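Local coordinates for cytochrome P450 (CYP102L1) (Mycobacterium phage Adler, PDB 6N6Q), which binds heme and, as a member of the cytochrome P450 family, probably catalyses oxygen-dependent oxidation of an organic substrate, at residues E441-P446 / Q464-N469; R332-E337 / A389-E394; N182-A187 / K222-E227. All coordinates share one frame; numbering follows the deposited sequence.

Along the chain contact 3 comes first, then contact 2, then contact 1. Contacts 1 and 2 have centres about 20 Å apart; contact 3 lies farther off, its centre about 34 Å from that of contact 1 and about 38 Å from that of contact 2, and contacts 2 and 3 lie on opposite sides of the centre of the chain. None touches another, yet each meets helix 265-296, the long central helix of the P450 fold: contact 3 at Leu273 and Leu276, contact 2 at Phe293, contact 1 at Leu291, Leu294 and Ala295. The same helix thus lies against the F-G helix pair, the K helix with the loop 389-394 that packs on it, and a C-terminal sheet.

Contact 1: residues E441-P446 / Q464-N469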
loop_
_atom_site.group_PDB
_atom_site.type_symbol
_atom_site.label_atom_id
_atom_site.label_comp_id
_atom_site.label_asym_id
_atom_site.label_seq_id
_atom_site.Cartn_x
_atom_site.Cartn_y
_atom_site.Cartn_z
ATOM N N GLU A 441 -22.973 9.618 5.607
ATOM C CA GLU A 441 -23.379 8.263 5.936
ATOM C C GLU A 441 -23.304 7.410 4.675
ATOM O O GLU A 441 -23.519 7.898 3.562
ATOM C CB GLU A 441 -24.789 8.221 6.536
ATOM C CG GLU A 441 -25.889 8.735 5.628
ATOM C CD GLU A 441 -27.211 8.873 6.358
ATOM O OE1 GLU A 441 -27.188 9.129 7.582
ATOM O OE2 GLU A 441 -28.271 8.719 5.714
ATOM N N LEU A 442 -22.981 6.134 4.859
ATOM C CA LEU A 442 -22.611 5.254 3.759
ATOM C C LEU A 442 -23.788 4.356 3.397
ATOM O O LEU A 442 -24.313 3.637 4.253
ATOM C CB LEU A 442 -21.390 4.415 4.137
ATOM C CG LEU A 442 -20.242 5.158 4.824
ATOM C CD1 LEU A 442 -19.203 4.178 5.347
ATOM C CD2 LEU A 442 -19.600 6.159 3.880
ATOM N N GLU A 443 -24.193 4.395 2.130
ATOM C CA GLU A 443 -25.235 3.512 1.622
ATOM C C GLU A 443 -24.618 2.505 0.663
ATOM O O GLU A 443 -24.149 2.897 -0.418
ATOM C CB GLU A 443 -26.336 4.311 0.920
ATOM C CG GLU A 443 -27.462 3.452 0.359
ATOM C CD GLU A 443 -28.493 4.261 -0.410
ATOM O OE1 GLU A 443 -28.398 5.506 -0.411
ATOM O OE2 GLU A 443 -29.398 3.649 -1.017
ATOM N N PRO A 444 -24.581 1.221 1.001
ATOM C CA PRO A 444 -24.044 0.222 0.076
ATOM C C PRO A 444 -25.033 -0.079 -1.041
ATOM O O PRO A 444 -26.206 0.296 -0.996
ATOM C CB PRO A 444 -23.830 -1.003 0.970
ATOM C CG PRO A 444 -24.883 -0.867 2.015
ATOM C CD PRO A 444 -25.027 0.616 2.268
ATOM N N ARG A 445 -24.531 -0.771 -2.061
ATOM C CA ARG A 445 -25.356 -1.165 -3.196
ATOM C C ARG A 445 -26.073 -2.471 -2.879
ATOM O O ARG A 445 -25.407 -3.471 -2.575
ATOM C CB ARG A 445 -24.511 -1.325 -4.447
ATOM C CG ARG A 445 -25.300 -1.773 -5.664
ATOM C CD ARG A 445 -24.506 -1.566 -6.937
ATOM N NE ARG A 445 -24.386 -0.152 -7.280
ATOM C CZ ARG A 445 -25.239 0.497 -8.067
ATOM N NH1 ARG A 445 -26.277 -0.140 -8.591
ATOM N NH2 ARG A 445 -25.054 1.784 -8.333
ATOM N N PRO A 446 -27.403 -2.512 -2.931
ATOM C CA PRO A 446 -28.116 -3.753 -2.600
ATOM C C PRO A 446 -27.782 -4.865 -3.583
ATOM O O PRO A 446 -27.658 -4.641 -4.790
ATOM C CB PRO A 446 -29.593 -3.348 -2.686
ATOM C CG PRO A 446 -29.592 -1.853 -2.542
ATOM C CD PRO A 446 -28.324 -1.393 -3.191
ATOM N N GLN A 464 -19.202 0.311 -5.127
ATOM C CA GLN A 464 -19.882 1.589 -5.281
ATOM C C GLN A 464 -20.647 1.904 -4.005
ATOM O O GLN A 464 -21.392 1.058 -3.499
ATOM C CB GLN A 464 -20.842 1.572 -6.476
ATOM C CG GLN A 464 -20.162 1.626 -7.833
ATOM C CD GLN A 464 -21.157 1.620 -8.980
ATOM O OE1 GLN A 464 -22.170 0.922 -8.934
ATOM N NE2 GLN A 464 -20.875 2.406 -10.013
ATOM N N LEU A 465 -20.458 3.114 -3.488
ATOM C CA LEU A 465 -21.191 3.599 -2.330
ATOM C C LEU A 465 -21.921 4.885 -2.693
ATOM O O LEU A 465 -21.615 5.539 -3.694
ATOM C CB LEU A 465 -20.261 3.850 -1.135
ATOM C CG LEU A 465 -19.551 2.648 -0.510
ATOM C CD1 LEU A 465 -18.669 3.097 0.647
ATOM C CD2 LEU A 465 -20.554 1.602 -0.050
ATOM N N ARG A 466 -22.899 5.238 -1.865
ATOM C CA ARG A 466 -23.614 6.496 -1.998
ATOM C C ARG A 466 -23.662 7.180 -0.641
ATOM O O ARG A 466 -23.740 6.524 0.401
ATOM C CB ARG A 466 -25.031 6.290 -2.547
ATOM C CG ARG A 466 -25.718 7.578 -2.968
ATOM C CD ARG A 466 -26.787 7.312 -4.011
ATOM N NE ARG A 466 -27.794 6.369 -3.535
ATOM C CZ ARG A 466 -28.774 5.883 -4.289
ATOM N NH1 ARG A 466 -28.880 6.250 -5.559
ATOM N NH2 ARG A 466 -29.648 5.030 -3.772
ATOM N N LEU A 467 -23.606 8.507 -0.663
ATOM C CA LEU A 467 -23.475 9.301 0.546
ATOM C C LEU A 467 -24.604 10.314 0.649
ATOM O O LEU A 467 -25.076 10.850 -0.358
ATOM C CB LEU A 467 -22.136 10.043 0.575
ATOM C CG LEU A 467 -20.911 9.269 0.095
ATOM C CD1 LEU A 467 -19.841 10.241 -0.345
ATOM C CD2 LEU A 467 -20.389 8.361 1.192
ATOM N N ARG A 468 -25.032 10.565 1.882
ATOM C CA ARG A 468 -25.862 11.710 2.219
ATOM C C ARG A 468 -25.150 12.508 3.301
ATOM O O ARG A 468 -24.543 11.930 4.207
ATOM C CB ARG A 468 -27.251 11.290 2.715
ATOM C CG ARG A 468 -27.981 10.283 1.842
ATOM C CD ARG A 468 -28.155 10.768 0.409
ATOM N NE ARG A 468 -29.273 10.096 -0.252
ATOM C CZ ARG A 468 -29.247 8.838 -0.685
ATOM N NH1 ARG A 468 -28.158 8.097 -0.529
ATOM N NH2 ARG A 468 -30.317 8.318 -1.271
ATOM N N ASN A 469 -25.211 13.833 3.194
ATOM C CA ASN A 469 -24.651 14.679 4.238
ATOM C C ASN A 469 -25.415 14.466 5.539
ATOM O O ASN A 469 -26.650 14.458 5.552
ATOM C CB ASN A 469 -24.702 16.147 3.815
ATOM C CG ASN A 469 -23.825 16.437 2.613
ATOM O OD1 ASN A 469 -24.291 16.433 1.473
ATOM N ND2 ASN A 469 -22.543 16.687 2.863
HETATM O O HOH W 1 -21.739 -1.445 -2.576
#
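In the small antiparallel sheet near the C-terminus of the P450 fold, Glu443 pairs with Arg466 across neighbouring strands. Their backbones make both bonds of a hydrogen-bonded pair, Glu443 N to Arg466 O at 2.8 Å and Arg466 N to Glu443 O at 3.0 Å. On the face bearing these two residues, the carboxylate of Glu443 is held by two arginines. Arg466 grips it side-on, its NH2 lying 3.1 Å from Glu443 OE2 and its NE 3.3 Å from Glu443 OE1; both oxygens sit near the guanidinium plane but are approached from above the carboxylate. Glu443 OE1 also takes Arg468 NH1 at 2.6 Å, nearly head-on to its C-O bond, so three N-H groups should fix the carboxylate's rotation. Glu443 reaches them because its chain is extended, with CG anti to the backbone N (chi1 180°). The other face is apolar: Leu442 CD2 meets Leu467 CD2 at 3.6 Å, and Leu442 and Leu465 pack on helix 265-296. Past the end of strand 440-444, a water bridges Arg445 N and Gln464 O, while Gln464 OE1 lies over one face of the Arg445 guanidinium. A charged face backed by leucines on a helix is amphipathic, here the β3 sheet of P450s.

Contact 2: residues R332-E337 / A389-E394; sequences RLVIDE and AEFKPE
Helix 329-341 and the loop that leads into a short 3-10 segment come closest at Val334 and Pro393, whose CA atoms are 5.0 Å apart. Here Pro393 CB lies 3.7 Å from Leu333 O, and Leu333 CB rests 3.6 Å from Pro393 O. Val334 divides its branches between two partners: CG2 runs alongside the proline ring, while CG1 meets Phe391 CZ at 3.8 Å, at the edge of the aromatic ring and in its plane. The ring is further placed by stacking with Phe293, and Val300 of helix 298-311 covers Val334, Phe391 and Pro393 together. With CG anti to the backbone N (chi1 -178°), Glu337 lays CG 3.5 Å from Phe391 CD1; the bend at chi2 (72°) then turns the carboxylate to the backbone at Lys392. There Lys392 N donates to Glu337 OE2 at 3.2 Å, in a straight bond (180°) that arrives from above the carboxylate plane. This glutamate begins the ExxR motif of the P450 K helix: its OE2 also forms salt bridges with Arg340, one turn on, and with Arg395 of the loop, the Glu-Arg-Arg triad of the family. Glu390 O comes within 3.0 Å of Glu337 OE2, two acceptors side by side, and Arg395, which bonds OE2, also reaches Glu390 O weakly through NH2. Lys392 NZ forms a salt bridge with Asp387.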
loop_
_atom_site.group_PDB
_atom_site.type_symbol
_atom_site.label_atom_id
_atom_site.label_comp_id
_atom_site.label_asym_id
_atom_site.label_seq_id
_atom_site.Cartn_x
_atom_site.Cartn_y
_atom_site.Cartn_z
ATOM N N ARG A 332 -8.835 3.024 14.569
ATOM C CA ARG A 332 -7.595 2.307 14.295
ATOM C C ARG A 332 -7.829 0.800 14.269
ATOM O O ARG A 332 -7.216 0.082 13.470
ATOM C CB ARG A 332 -6.541 2.676 15.339
ATOM C CG ARG A 332 -5.262 1.857 15.269
ATOM C CD ARG A 332 -4.571 1.991 13.917
ATOM N NE ARG A 332 -3.246 1.378 13.936
ATOM C CZ ARG A 332 -2.126 2.039 14.206
ATOM N NH1 ARG A 332 -2.168 3.339 14.468
ATOM N NH2 ARG A 332 -0.963 1.403 14.210
ATOM N N LEU A 333 -8.721 0.304 15.131
ATOM C CA LEU A 333 -9.037 -1.120 15.121
ATOM C C LEU A 333 -9.812 -1.515 13.872
ATOM O O LEU A 333 -9.752 -2.675 13.448
ATOM C CB LEU A 333 -9.827 -1.497 16.376
ATOM C CG LEU A 333 -9.077 -1.403 17.706
ATOM C CD1 LEU A 333 -9.937 -1.938 18.841
ATOM C CD2 LEU A 333 -7.755 -2.148 17.632
ATOM N N VAL A 334 -10.546 -0.576 13.274
ATOM C CA VAL A 334 -11.258 -0.871 12.034
ATOM C C VAL A 334 -10.270 -1.065 10.891
ATOM O O VAL A 334 -10.384 -2.009 10.101
ATOM C CB VAL A 334 -12.276 0.240 11.719
ATOM C CG1 VAL A 334 -12.947 -0.014 10.378
ATOM C CG2 VAL A 334 -13.316 0.337 12.823
ATOM N N ILE A 335 -9.280 -0.174 10.790
ATOM C CA ILE A 335 -8.289 -0.283 9.725
ATOM C C ILE A 335 -7.431 -1.526 9.917
ATOM O O ILE A 335 -7.053 -2.191 8.947
ATOM C CB ILE A 335 -7.427 0.989 9.664
ATOM C CG1 ILE A 335 -8.313 2.229 9.583
ATOM C CG2 ILE A 335 -6.489 0.935 8.471
ATOM C CD1 ILE A 335 -7.539 3.519 9.493
ATOM N N ASP A 336 -7.110 -1.858 11.170
ATOM C CA ASP A 336 -6.310 -3.048 11.439
ATOM C C ASP A 336 -7.039 -4.308 10.991
ATOM O O ASP A 336 -6.455 -5.181 10.340
ATOM C CB ASP A 336 -5.964 -3.122 12.926
ATOM C CG ASP A 336 -4.961 -2.069 13.343
ATOM O OD1 ASP A 336 -4.479 -1.324 12.464
ATOM O OD2 ASP A 336 -4.649 -1.985 14.549
ATOM N N GLU A 337 -8.328 -4.415 11.325
ATOM C CA GLU A 337 -9.103 -5.579 10.910
ATOM C C GLU A 337 -9.270 -5.628 9.397
ATOM O O GLU A 337 -9.319 -6.718 8.816
ATOM C CB GLU A 337 -10.466 -5.576 11.606
ATOM C CG GLU A 337 -11.348 -6.779 11.288
ATOM C CD GLU A 337 -10.860 -8.072 11.926
ATOM O OE1 GLU A 337 -9.839 -8.050 12.646
ATOM O OE2 GLU A 337 -11.507 -9.118 11.707
ATOM N N ALA A 389 -12.951 -15.422 9.484
ATOM C CA ALA A 389 -13.515 -14.864 8.263
ATOM C C ALA A 389 -14.475 -13.710 8.521
ATOM O O ALA A 389 -15.007 -13.141 7.563
ATOM C CB ALA A 389 -14.232 -15.958 7.465
ATOM N N GLU A 390 -14.709 -13.352 9.780
ATOM C CA GLU A 390 -15.631 -12.282 10.128
ATOM C C GLU A 390 -14.873 -10.980 10.360
ATOM O O GLU A 390 -13.733 -10.978 10.832
ATOM C CB GLU A 390 -16.435 -12.639 11.379
ATOM C CG GLU A 390 -17.035 -14.035 11.361
ATOM C CD GLU A 390 -17.946 -14.294 12.548
ATOM O OE1 GLU A 390 -19.005 -14.931 12.358
ATOM O OE2 GLU A 390 -17.609 -13.854 13.669
ATOM N N PHE A 391 -15.522 -9.867 10.021
ATOM C CA PHE A 391 -14.974 -8.536 10.274
ATOM C C PHE A 391 -15.364 -8.134 11.693
ATOM O O PHE A 391 -16.516 -7.782 11.957
ATOM C CB PHE A 391 -15.483 -7.533 9.245
ATOM C CG PHE A 391 -14.903 -6.155 9.400
ATOM C CD1 PHE A 391 -13.660 -5.849 8.871
ATOM C CD2 PHE A 391 -15.600 -5.165 10.071
ATOM C CE1 PHE A 391 -13.120 -4.583 9.012
ATOM C CE2 PHE A 391 -15.066 -3.897 10.214
ATOM C CZ PHE A 391 -13.825 -3.606 9.684
ATOM N N LYS A 392 -14.404 -8.203 12.613
ATOM C CA LYS A 392 -14.634 -7.870 14.018
ATOM C C LYS A 392 -13.477 -7.002 14.498
ATOM O O LYS A 392 -12.404 -7.525 14.843
ATOM C CB LYS A 392 -14.772 -9.125 14.875
ATOM C CG LYS A 392 -15.801 -10.122 14.362
ATOM C CD LYS A 392 -15.862 -11.374 15.227
ATOM C CE LYS A 392 -16.521 -11.095 16.568
ATOM N NZ LYS A 392 -16.797 -12.355 17.313
ATOM N N PRO A 393 -13.652 -5.678 14.530
ATOM C CA PRO A 393 -12.538 -4.799 14.924
ATOM C C PRO A 393 -12.024 -5.048 16.330
ATOM O O PRO A 393 -10.818 -4.905 16.567
ATOM C CB PRO A 393 -13.139 -3.392 14.789
ATOM C CG PRO A 393 -14.266 -3.551 13.819
ATOM C CD PRO A 393 -14.829 -4.918 14.079
ATOM N N GLU A 394 -12.899 -5.422 17.269
ATOM C CA GLU A 394 -12.465 -5.649 18.644
ATOM C C GLU A 394 -11.453 -6.782 18.751
ATOM O O GLU A 394 -10.751 -6.882 19.764
ATOM C CB GLU A 394 -13.672 -5.938 19.541
ATOM C CG GLU A 394 -14.543 -4.724 19.845
ATOM C CD GLU A 394 -15.665 -4.526 18.838
ATOM O OE1 GLU A 394 -15.562 -5.055 17.708
ATOM O OE2 GLU A 394 -16.655 -3.843 19.184
#

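Contact 3: residues N182-A187 / K222-E227; sequences NPFITA and KFIRAE
Phe184 and Ile224 meet where the F and G helices of the P450 fold cross; the axes of segments 183-187 and 222-227 stand 131° to each other and 9.6 Å apart. Phe184, Ile224 and Ala187 make up the tight, buried part. The Phe184 ring reaches in with CG anti to the backbone N (chi1 173°), and its CE1 packs against Ile224 CG2 at 3.7 Å; Ile224 O lies at the ring edge, in its plane. Ala187 fills in beside it, its CB 3.9 Å from Ile224 CG1. Leu273 of helix 265-296 touches both Phe184 and Ile224, and the Phe173 ring lies nearly parallel to that of Phe184.

Towards solvent the partners are less well covered. Phe223, partly exposed, turns the edge of its ring to the first turn of the other helix, CE2 3.6 Å from Phe184 CA and CZ 3.9 Å from Pro183 CB, the proline being exposed. Glu227 is also partly exposed yet close: it crosses Phe184 at a slant, with Glu227 CG 3.5 Å from Phe184 CD1, and its carboxylate plane is tilted 19° from that of the Phe184 ring. Close by, Asn182 caps helix 183-196: its OD1 accepts from Phe184 N at 3.1 Å on a lone pair, and its ND2 bonds Phe173 O.

No hydrogen bond joins the two segments, so the contact probably rests mainly on apolar packing; the Glu227 carboxylate, near the start of helix 183-196, may add some electrostatic attraction to the helix dipole.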
loop_
_atom_site.group_PDB
_atom_site.type_symbol
_atom_site.label_atom_id
_atom_site.label_comp_id
_atom_site.label_asym_id
_atom_site.label_seq_id
_atom_site.Cartn_x
_atom_site.Cartn_y
_atom_site.Cartn_z
ATOM N N ASN A 182 -4.339 13.937 -14.923
ATOM C CA ASN A 182 -3.051 14.484 -15.316
ATOM C C ASN A 182 -2.388 13.555 -16.332
ATOM O O ASN A 182 -2.536 12.330 -16.242
ATOM C CB ASN A 182 -2.158 14.653 -14.084
ATOM C CG ASN A 182 -1.045 15.656 -14.299
ATOM O OD1 ASN A 182 0.017 15.322 -14.823
ATOM N ND2 ASN A 182 -1.279 16.896 -13.884
ATOM N N PRO A 183 -1.679 14.094 -17.326
ATOM C CA PRO A 183 -0.982 13.208 -18.272
ATOM C C PRO A 183 0.111 12.381 -17.620
ATOM O O PRO A 183 0.336 11.237 -18.035
ATOM C CB PRO A 183 -0.415 14.181 -19.316
ATOM C CG PRO A 183 -0.358 15.506 -18.615
ATOM C CD PRO A 183 -1.533 15.515 -17.684
ATOM N N PHE A 184 0.789 12.921 -16.604
ATOM C CA PHE A 184 1.862 12.182 -15.946
ATOM C C PHE A 184 1.337 10.908 -15.293
ATOM O O PHE A 184 1.901 9.824 -15.479
ATOM C CB PHE A 184 2.553 13.069 -14.909
ATOM C CG PHE A 184 3.558 12.340 -14.060
ATOM C CD1 PHE A 184 4.860 12.172 -14.497
ATOM C CD2 PHE A 184 3.199 11.819 -12.825
ATOM C CE1 PHE A 184 5.787 11.503 -13.721
ATOM C CE2 PHE A 184 4.121 11.148 -12.045
ATOM C CZ PHE A 184 5.418 10.990 -12.494
ATOM N N ILE A 185 0.257 11.021 -14.516
ATOM C CA ILE A 185 -0.267 9.850 -13.819
ATOM C C ILE A 185 -0.807 8.827 -14.814
ATOM O O ILE A 185 -0.754 7.618 -14.560
ATOM C CB ILE A 185 -1.330 10.274 -12.784
ATOM C CG1 ILE A 185 -1.937 9.055 -12.087
ATOM C CG2 ILE A 185 -2.412 11.109 -13.428
ATOM C CD1 ILE A 185 -0.936 8.253 -11.289
ATOM N N THR A 186 -1.307 9.280 -15.967
ATOM C CA THR A 186 -1.757 8.340 -16.988
ATOM C C THR A 186 -0.584 7.561 -17.573
ATOM O O THR A 186 -0.689 6.351 -17.808
ATOM C CB THR A 186 -2.514 9.080 -18.092
ATOM O OG1 THR A 186 -3.629 9.778 -17.524
ATOM C CG2 THR A 186 -3.030 8.103 -19.131
ATOM N N ALA A 187 0.545 8.235 -17.804
ATOM C CA ALA A 187 1.710 7.557 -18.362
ATOM C C ALA A 187 2.283 6.539 -17.381
ATOM O O ALA A 187 2.768 5.478 -17.792
ATOM C CB ALA A 187 2.774 8.582 -18.757
ATOM N N LYS A 222 10.317 8.576 -21.251
ATOM C CA LYS A 222 10.943 9.894 -21.301
ATOM C C LYS A 222 10.047 10.957 -20.678
ATOM O O LYS A 222 10.529 11.846 -19.967
ATOM C CB LYS A 222 11.280 10.271 -22.744
ATOM C CG LYS A 222 12.421 9.477 -23.359
ATOM C CD LYS A 222 12.738 9.989 -24.758
ATOM C CE LYS A 222 13.835 9.173 -25.424
ATOM N NZ LYS A 222 14.107 9.643 -26.813
ATOM N N PHE A 223 8.739 10.884 -20.939
ATOM C CA PHE A 223 7.817 11.873 -20.390
ATOM C C PHE A 223 7.762 11.794 -18.869
ATOM O O PHE A 223 7.681 12.824 -18.189
ATOM C CB PHE A 223 6.424 11.681 -20.990
ATOM C CG PHE A 223 5.401 12.651 -20.473
ATOM C CD1 PHE A 223 5.336 13.941 -20.974
ATOM C CD2 PHE A 223 4.501 12.273 -19.490
ATOM C CE1 PHE A 223 4.394 14.839 -20.501
ATOM C CE2 PHE A 223 3.557 13.167 -19.013
ATOM C CZ PHE A 223 3.504 14.451 -19.518
ATOM N N ILE A 224 7.807 10.581 -18.317
ATOM C CA ILE A 224 7.798 10.418 -16.865
ATOM C C ILE A 224 9.094 10.946 -16.261
ATOM O O ILE A 224 9.082 11.675 -15.262
ATOM C CB ILE A 224 7.562 8.943 -16.496
ATOM C CG1 ILE A 224 6.127 8.532 -16.830
ATOM C CG2 ILE A 224 7.867 8.705 -15.030
ATOM C CD1 ILE A 224 5.879 7.045 -16.700
ATOM N N ARG A 225 10.233 10.583 -16.859
ATOM C CA ARG A 225 11.522 11.050 -16.356
ATOM C C ARG A 225 11.652 12.563 -16.477
ATOM O O ARG A 225 12.247 13.215 -15.611
ATOM C CB ARG A 225 12.658 10.354 -17.108
ATOM C CG ARG A 225 14.055 10.845 -16.746
ATOM C CD ARG A 225 14.401 10.497 -15.309
ATOM N NE ARG A 225 14.213 9.074 -15.040
ATOM C CZ ARG A 225 14.458 8.493 -13.871
ATOM N NH1 ARG A 225 14.905 9.212 -12.849
ATOM N NH2 ARG A 225 14.255 7.191 -13.723
ATOM N N ALA A 226 11.102 13.143 -17.547
ATOM C CA ALA A 226 11.200 14.587 -17.729
ATOM C C ALA A 226 10.354 15.340 -16.713
ATOM O O ALA A 226 10.748 16.421 -16.261
ATOM C CB ALA A 226 10.791 14.969 -19.150
ATOM N N GLU A 227 9.198 14.791 -16.337
ATOM C CA GLU A 227 8.337 15.478 -15.383
ATOM C C GLU A 227 8.925 15.446 -13.978
ATOM O O GLU A 227 8.857 16.444 -13.251
ATOM C CB GLU A 227 6.938 14.865 -15.395
ATOM C CG GLU A 227 5.969 15.517 -14.422
ATOM C CD GLU A 227 4.715 16.029 -15.103
ATOM O OE1 GLU A 227 4.736 16.193 -16.343
ATOM O OE2 GLU A 227 3.710 16.265 -14.397
#